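Local atomic coordinates of 3-oxoacyl-[acyl-carrier-protein] reductase (Sinorhizobium meliloti, PDB entry 3U9L), a protein that probably catalyses the NADPH-dependent reduction of 3-oxoacyl-[acyl-carrier-protein], as a member of the short-chain dehydrogenase/reductase family. Residues W143-P155 with E269-R281. Sequence-based numbering, arbitrary orientation.
Sequences WISSSSSAGGTPP and EDGADVGFSVLDR
Asp270 holds Ser147 and Gly152, one through its carboxylate and the other through its backbone. Ser147 OG hydrogen-bonds to Asp270 OD2; at 2.4 Å the separation is shorter than usual and its exact value is doubtful. Gly152 N donates to Asp270 O (2.9 Å), nearly straight at the hydrogen, the donor tilted from the carbonyl plane. Ala272 N donates a hydrogen bond to Asp270 OD1 (3.0 Å), closing an Asx turn that fixes the rotation of the carboxylate just ahead of helix 272-289. With CG between the backbone N and the carbonyl carbon (chi1 67°), the acid can serve both Ser147 and its own chain. Replacing Asp270 by an alanine would probably leave the Ala272 amide without this acceptor and Ser147 OG without its carboxylate neighbour.

Beyond these bonds the backbones come close, and glycine permits it: a side chain on Gly151 would strike Asp270 OD1 and Ala272 N, and one on Gly275 would strike Ala150 O. That carbonyl receives a CA-H...O contact from Ala272 (CA to O 3.5 Å). Ala150 CB then sits squarely over one face of the Phe276 ring, 3.5 Å from its centroid, a CH-pi contact, while Ser149 CB approaches Phe276 CZ obliquely at 3.8 Å.

Phe276 also packs on Val189 of strand 183-190 and Asp168 of helix 158-179, and makes a cation-pi contact with Arg262. The contact thus joins the segment after strand 139-144 of the Rossmann-type sheet, which in short-chain dehydrogenases/reductases generally carries the active-site serine, to the C-terminal helix, beside the second subunit, whose Leu279 packs on Ala150.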
ATOM      1  N   TRP A 143      -5.259 -14.720  -1.495  1.00 16.46           N
ATOM      2  CA  TRP A 143      -5.439 -13.326  -1.877  1.00 16.71           C
ATOM      3  C   TRP A 143      -5.011 -13.212  -3.327  1.00 16.63           C
ATOM      4  O   TRP A 143      -3.991 -13.794  -3.724  1.00 16.68           O
ATOM      5  CB  TRP A 143      -4.516 -12.455  -1.006  1.00 15.40           C
ATOM      6  CG  TRP A 143      -4.755 -12.540   0.498  1.00 15.52           C
ATOM      7  CD1 TRP A 143      -4.425 -13.598   1.343  1.00 16.05           C
ATOM      8  CD2 TRP A 143      -5.328 -11.528   1.328  1.00 15.81           C
ATOM      9  NE1 TRP A 143      -4.765 -13.277   2.670  1.00 16.07           N
ATOM     10  CE2 TRP A 143      -5.303 -12.017   2.682  1.00 17.48           C
ATOM     11  CE3 TRP A 143      -5.843 -10.246   1.079  1.00 17.14           C
ATOM     12  CZ2 TRP A 143      -5.799 -11.261   3.746  1.00 15.74           C
ATOM     13  CZ3 TRP A 143      -6.283  -9.495   2.137  1.00 16.58           C
ATOM     14  CH2 TRP A 143      -6.284 -10.005   3.446  1.00 15.61           C
ATOM     15  N   ILE A 144      -5.759 -12.476  -4.132  1.00 17.27           N
ATOM     16  CA  ILE A 144      -5.305 -12.185  -5.506  1.00 17.54           C
ATOM     17  C   ILE A 144      -4.626 -10.873  -5.425  1.00 18.74           C
ATOM     18  O   ILE A 144      -5.256  -9.824  -5.201  1.00 20.43           O
ATOM     19  CB  ILE A 144      -6.454 -12.094  -6.536  1.00 20.60           C
ATOM     20  CG1 ILE A 144      -7.396 -13.274  -6.403  1.00 20.28           C
ATOM     21  CG2 ILE A 144      -5.888 -11.879  -7.993  1.00 21.72           C
ATOM     22  CD1 ILE A 144      -6.717 -14.589  -6.487  1.00 21.46           C
ATOM     23  N   SER A 145      -3.317 -10.905  -5.572  1.00 18.60           N
ATOM     24  CA  SER A 145      -2.535  -9.736  -5.374  1.00 18.45           C
ATOM     25  C   SER A 145      -2.280  -9.220  -6.798  1.00 21.76           C
ATOM     26  O   SER A 145      -3.152  -9.368  -7.662  1.00 20.01           O
ATOM     27  CB  SER A 145      -1.232 -10.126  -4.696  1.00 18.56           C
ATOM     28  OG  SER A 145      -0.455  -9.011  -4.374  1.00 20.18           O
ATOM     29  N   SER A 146      -1.090  -8.668  -7.035  1.00 19.72           N
ATOM     30  CA  SER A 146      -0.781  -8.043  -8.308  1.00 21.73           C
ATOM     31  C   SER A 146       0.730  -7.997  -8.522  1.00 20.60           C
ATOM     32  O   SER A 146       1.470  -7.581  -7.645  1.00 21.29           O
ATOM     33  CB  SER A 146      -1.352  -6.615  -8.277  1.00 22.94           C
ATOM     34  OG  SER A 146      -1.053  -5.914  -9.442  1.00 25.78           O
ATOM     35  N   SER A 147       1.190  -8.374  -9.711  1.00 20.82           N
ATOM     36  CA  SER A 147       2.619  -8.269 -10.035  1.00 20.06           C
ATOM     37  C   SER A 147       3.141  -6.846  -9.828  1.00 21.32           C
ATOM     38  O   SER A 147       4.347  -6.635  -9.594  1.00 21.97           O
ATOM     39  CB  SER A 147       2.856  -8.718 -11.501  1.00 20.53           C
ATOM     40  OG  SER A 147       2.389  -7.746 -12.423  1.00 21.72           O
ATOM     41  N   SER A 148       2.256  -5.854  -9.917  1.00 20.48           N
ATOM     42  CA  SER A 148       2.706  -4.477  -9.752  1.00 21.88           C
ATOM     43  C   SER A 148       3.302  -4.147  -8.369  1.00 21.70           C
ATOM     44  O   SER A 148       4.104  -3.210  -8.244  1.00 22.53           O
ATOM     45  CB  SER A 148       1.547  -3.533 -10.017  1.00 23.65           C
ATOM     46  OG  SER A 148       0.553  -3.679  -9.012  1.00 24.50           O
ATOM     47  N   SER A 149       2.938  -4.901  -7.334  1.00 20.95           N
ATOM     48  CA  SER A 149       3.441  -4.563  -5.988  1.00 22.01           C
ATOM     49  C   SER A 149       4.914  -4.925  -5.841  1.00 20.93           C
ATOM     50  O   SER A 149       5.526  -4.489  -4.914  1.00 22.84           O
ATOM     51  CB  SER A 149       2.614  -5.222  -4.865  1.00 21.64           C
ATOM     52  OG  SER A 149       1.217  -4.947  -5.077  1.00 24.32           O
ATOM     53  N   ALA A 150       5.485  -5.726  -6.733  1.00 19.37           N
ATOM     54  CA  ALA A 150       6.949  -5.946  -6.690  1.00 20.60           C
ATOM     55  C   ALA A 150       7.629  -6.173  -8.074  1.00 21.25           C
ATOM     56  O   ALA A 150       8.665  -6.832  -8.144  1.00 21.50           O
ATOM     57  CB  ALA A 150       7.252  -7.118  -5.829  1.00 18.94           C
ATOM     58  N   GLY A 151       7.024  -5.719  -9.157  1.00 19.70           N
ATOM     59  CA  GLY A 151       7.603  -5.933 -10.457  1.00 19.89           C
ATOM     60  C   GLY A 151       7.619  -4.599 -11.213  1.00 19.69           C
ATOM     61  O   GLY A 151       7.209  -3.546 -10.688  1.00 18.77           O
ATOM     62  N   GLY A 152       8.079  -4.648 -12.453  1.00 20.31           N
ATOM     63  CA  GLY A 152       8.140  -3.451 -13.282  1.00 18.78           C
ATOM     64  C   GLY A 152       6.721  -3.003 -13.562  1.00 21.18           C
ATOM     65  O   GLY A 152       5.851  -3.826 -13.848  1.00 22.70           O
ATOM     66  N   THR A 153       6.443  -1.704 -13.507  1.00 20.79           N
ATOM     67  CA  THR A 153       5.049  -1.263 -13.664  1.00 20.88           C
ATOM     68  C   THR A 153       4.938  -0.011 -14.553  1.00 19.87           C
ATOM     69  O   THR A 153       5.907   0.730 -14.770  1.00 19.92           O
ATOM     70  CB  THR A 153       4.445  -0.830 -12.289  1.00 24.00           C
ATOM     71  OG1 THR A 153       5.342   0.114 -11.724  1.00 23.58           O
ATOM     72  CG2 THR A 153       4.309  -1.934 -11.304  1.00 24.05           C
ATOM     73  N   PRO A 154       3.749   0.232 -15.099  1.00 21.04           N
ATOM     74  CA  PRO A 154       3.540   1.508 -15.826  1.00 20.46           C
ATOM     75  C   PRO A 154       3.183   2.661 -14.858  1.00 21.29           C
ATOM     76  O   PRO A 154       2.657   2.450 -13.776  1.00 20.32           O
ATOM     77  CB  PRO A 154       2.330   1.212 -16.733  1.00 20.41           C
ATOM     78  CG  PRO A 154       1.555   0.056 -15.966  1.00 20.45           C
ATOM     79  CD  PRO A 154       2.605  -0.688 -15.154  1.00 18.51           C
ATOM     80  N   PRO A 155       3.451   3.900 -15.269  1.00 19.13           N
ATOM     81  CA  PRO A 155       2.920   5.038 -14.526  1.00 19.00           C
ATOM     82  C   PRO A 155       1.402   5.155 -14.768  1.00 18.58           C
ATOM     83  O   PRO A 155       0.873   4.425 -15.603  1.00 19.08           O
ATOM     84  CB  PRO A 155       3.657   6.239 -15.173  1.00 19.04           C
ATOM     85  CG  PRO A 155       4.784   5.635 -15.958  1.00 20.08           C
ATOM     86  CD  PRO A 155       4.336   4.292 -16.369  1.00 19.54           C
ATOM     87  N   GLU A 269       6.117 -11.430 -17.817  1.00 21.60           N
ATOM     88  CA  GLU A 269       7.388 -11.517 -17.084  1.00 22.23           C
ATOM     89  C   GLU A 269       7.918 -10.135 -16.656  1.00 19.62           C
ATOM     90  O   GLU A 269       9.028  -9.764 -16.990  1.00 18.41           O
ATOM     91  CB  GLU A 269       8.430 -12.267 -17.918  1.00 22.71           C
ATOM     92  CG  GLU A 269       8.017 -13.729 -18.311  1.00 25.37           C
ATOM     93  CD  GLU A 269       8.020 -14.679 -17.089  1.00 29.13           C
ATOM     94  OE1 GLU A 269       8.521 -14.268 -16.003  1.00 28.81           O
ATOM     95  OE2 GLU A 269       7.505 -15.831 -17.184  1.00 31.57           O
ATOM     96  N   ASP A 270       7.102  -9.385 -15.915  1.00 18.32           N
ATOM     97  CA  ASP A 270       7.519  -8.093 -15.417  1.00 20.13           C
ATOM     98  C   ASP A 270       8.483  -8.157 -14.173  1.00 18.39           C
ATOM     99  O   ASP A 270       8.891  -7.104 -13.691  1.00 18.60           O
ATOM    100  CB  ASP A 270       6.318  -7.182 -15.094  1.00 20.69           C
ATOM    101  CG  ASP A 270       5.478  -7.676 -13.899  1.00 22.94           C
ATOM    102  OD1 ASP A 270       6.038  -8.323 -12.928  1.00 22.66           O
ATOM    103  OD2 ASP A 270       4.226  -7.444 -13.965  1.00 23.66           O
ATOM    104  N   GLY A 271       8.813  -9.349 -13.687  1.00 17.18           N
ATOM    105  CA  GLY A 271       9.835  -9.504 -12.643  1.00 18.23           C
ATOM    106  C   GLY A 271       9.325  -9.659 -11.211  1.00 17.69           C
ATOM    107  O   GLY A 271      10.097  -9.819 -10.276  1.00 17.59           O
ATOM    108  N   ALA A 272       8.014  -9.602 -11.008  1.00 18.94           N
ATOM    109  CA  ALA A 272       7.471  -9.722  -9.651  1.00 18.07           C
ATOM    110  C   ALA A 272       7.863 -11.077  -9.041  1.00 18.74           C
ATOM    111  O   ALA A 272       7.923 -11.189  -7.833  1.00 16.56           O
ATOM    112  CB  ALA A 272       5.974  -9.533  -9.603  1.00 17.10           C
ATOM    113  N   ASP A 273       8.149 -12.064  -9.879  1.00 18.74           N
ATOM    114  CA  ASP A 273       8.575 -13.342  -9.362  1.00 18.43           C
ATOM    115  C   ASP A 273       9.888 -13.182  -8.630  1.00 18.46           C
ATOM    116  O   ASP A 273      10.069 -13.763  -7.582  1.00 17.20           O
ATOM    117  CB  ASP A 273       8.675 -14.410 -10.459  1.00 18.86           C
ATOM    118  CG  ASP A 273       9.565 -14.007 -11.611  1.00 21.08           C
ATOM    119  OD1 ASP A 273       9.636 -12.824 -11.987  1.00 20.86           O
ATOM    120  OD2 ASP A 273      10.189 -14.898 -12.203  1.00 24.93           O
ATOM    121  N   VAL A 274      10.780 -12.374  -9.191  1.00 18.34           N
ATOM    122  CA  VAL A 274      12.094 -12.122  -8.661  1.00 16.81           C
ATOM    123  C   VAL A 274      11.955 -11.165  -7.479  1.00 17.53           C
ATOM    124  O   VAL A 274      12.490 -11.421  -6.395  1.00 16.71           O
ATOM    125  CB  VAL A 274      13.004 -11.423  -9.740  1.00 17.01           C
ATOM    126  CG1 VAL A 274      14.347 -11.116  -9.143  1.00 18.00           C
ATOM    127  CG2 VAL A 274      13.219 -12.308 -10.919  1.00 16.97           C
ATOM    128  N   GLY A 275      11.265 -10.035  -7.672  1.00 16.95           N
ATOM    129  CA  GLY A 275      11.068  -9.107  -6.563  1.00 16.40           C
ATOM    130  C   GLY A 275      10.479  -9.817  -5.314  1.00 18.57           C
ATOM    131  O   GLY A 275      10.995  -9.716  -4.200  1.00 17.02           O
ATOM    132  N   PHE A 276       9.370 -10.527  -5.479  1.00 17.22           N
ATOM    133  CA  PHE A 276       8.744 -11.130  -4.322  1.00 17.60           C
ATOM    134  C   PHE A 276       9.572 -12.244  -3.708  1.00 18.07           C
ATOM    135  O   PHE A 276       9.496 -12.478  -2.530  1.00 18.15           O
ATOM    136  CB  PHE A 276       7.331 -11.656  -4.620  1.00 16.47           C
ATOM    137  CG  PHE A 276       6.233 -10.597  -4.464  1.00 17.88           C
ATOM    138  CD1 PHE A 276       6.060  -9.915  -3.274  1.00 17.61           C
ATOM    139  CD2 PHE A 276       5.381 -10.291  -5.517  1.00 17.43           C
ATOM    140  CE1 PHE A 276       5.059  -8.940  -3.151  1.00 18.20           C
ATOM    141  CE2 PHE A 276       4.365  -9.310  -5.400  1.00 17.98           C
ATOM    142  CZ  PHE A 276       4.201  -8.658  -4.206  1.00 19.88           C
ATOM    143  N   SER A 277      10.328 -12.965  -4.502  1.00 17.90           N
ATOM    144  CA  SER A 277      11.049 -14.045  -3.910  1.00 19.01           C
ATOM    145  C   SER A 277      12.207 -13.483  -3.042  1.00 18.33           C
ATOM    146  O   SER A 277      12.539 -14.046  -1.989  1.00 17.89           O
ATOM    147  CB  SER A 277      11.510 -15.016  -5.007  1.00 19.54           C
ATOM    148  OG  SER A 277      12.721 -14.470  -5.505  1.00 22.01           O
ATOM    149  N   VAL A 278      12.797 -12.362  -3.447  1.00 17.10           N
ATOM    150  CA  VAL A 278      13.690 -11.609  -2.554  1.00 17.19           C
ATOM    151  C   VAL A 278      12.950 -11.052  -1.329  1.00 18.06           C
ATOM    152  O   VAL A 278      13.383 -11.285  -0.173  1.00 16.98           O
ATOM    153  CB  VAL A 278      14.451 -10.445  -3.289  1.00 17.89           C
ATOM    154  CG1 VAL A 278      15.194  -9.572  -2.268  1.00 15.68           C
ATOM    155  CG2 VAL A 278      15.417 -11.028  -4.343  1.00 16.24           C
ATOM    156  N   LEU A 279      11.835 -10.335  -1.524  1.00 17.40           N
ATOM    157  CA  LEU A 279      11.107  -9.847  -0.318  1.00 17.77           C
ATOM    158  C   LEU A 279      10.683 -10.969   0.637  1.00 18.43           C
ATOM    159  O   LEU A 279      10.791 -10.806   1.860  1.00 16.63           O
ATOM    160  CB  LEU A 279       9.848  -9.029  -0.617  1.00 17.86           C
ATOM    161  CG  LEU A 279      10.095  -7.800  -1.498  1.00 21.51           C
ATOM    162  CD1 LEU A 279       8.804  -6.984  -1.701  1.00 21.83           C
ATOM    163  CD2 LEU A 279      11.231  -6.899  -1.011  1.00 21.23           C
ATOM    164  N   ASP A 280      10.123 -12.056   0.096  1.00 17.13           N
ATOM    165  CA  ASP A 280       9.710 -13.186   0.913  1.00 17.83           C
ATOM    166  C   ASP A 280      10.909 -13.726   1.749  1.00 17.58           C
ATOM    167  O   ASP A 280      10.736 -14.146   2.886  1.00 15.85           O
ATOM    168  CB  ASP A 280       9.189 -14.334   0.045  1.00 17.83           C
ATOM    169  CG  ASP A 280       7.831 -14.005  -0.628  1.00 23.76           C
ATOM    170  OD1 ASP A 280       7.194 -12.964  -0.276  1.00 24.05           O
ATOM    171  OD2 ASP A 280       7.394 -14.807  -1.502  1.00 24.79           O
ATOM    172  N   ARG A 281      12.080 -13.790   1.124  1.00 16.11           N
ATOM    173  CA  ARG A 281      13.287 -14.344   1.754  1.00 17.10           C
ATOM    174  C   ARG A 281      13.736 -13.417   2.905  1.00 16.16           C
ATOM    175  O   ARG A 281      14.053 -13.868   4.007  1.00 17.35           O
ATOM    176  CB  ARG A 281      14.414 -14.421   0.722  1.00 18.52           C
ATOM    177  CG  ARG A 281      15.674 -15.042   1.213  1.00 17.72           C
ATOM    178  CD  ARG A 281      15.481 -16.559   1.201  1.00 20.01           C
ATOM    179  NE  ARG A 281      16.603 -17.277   1.815  1.00 19.69           N
ATOM    180  CZ  ARG A 281      16.788 -18.586   1.753  1.00 19.58           C
ATOM    181  NH1 ARG A 281      15.948 -19.367   1.051  1.00 18.20           N
ATOM    182  NH2 ARG A 281      17.868 -19.099   2.343  1.00 18.66           N
TER
HETATM  183  O   HOH W   1       3.475  -4.565 -15.564  1.00 30.40           O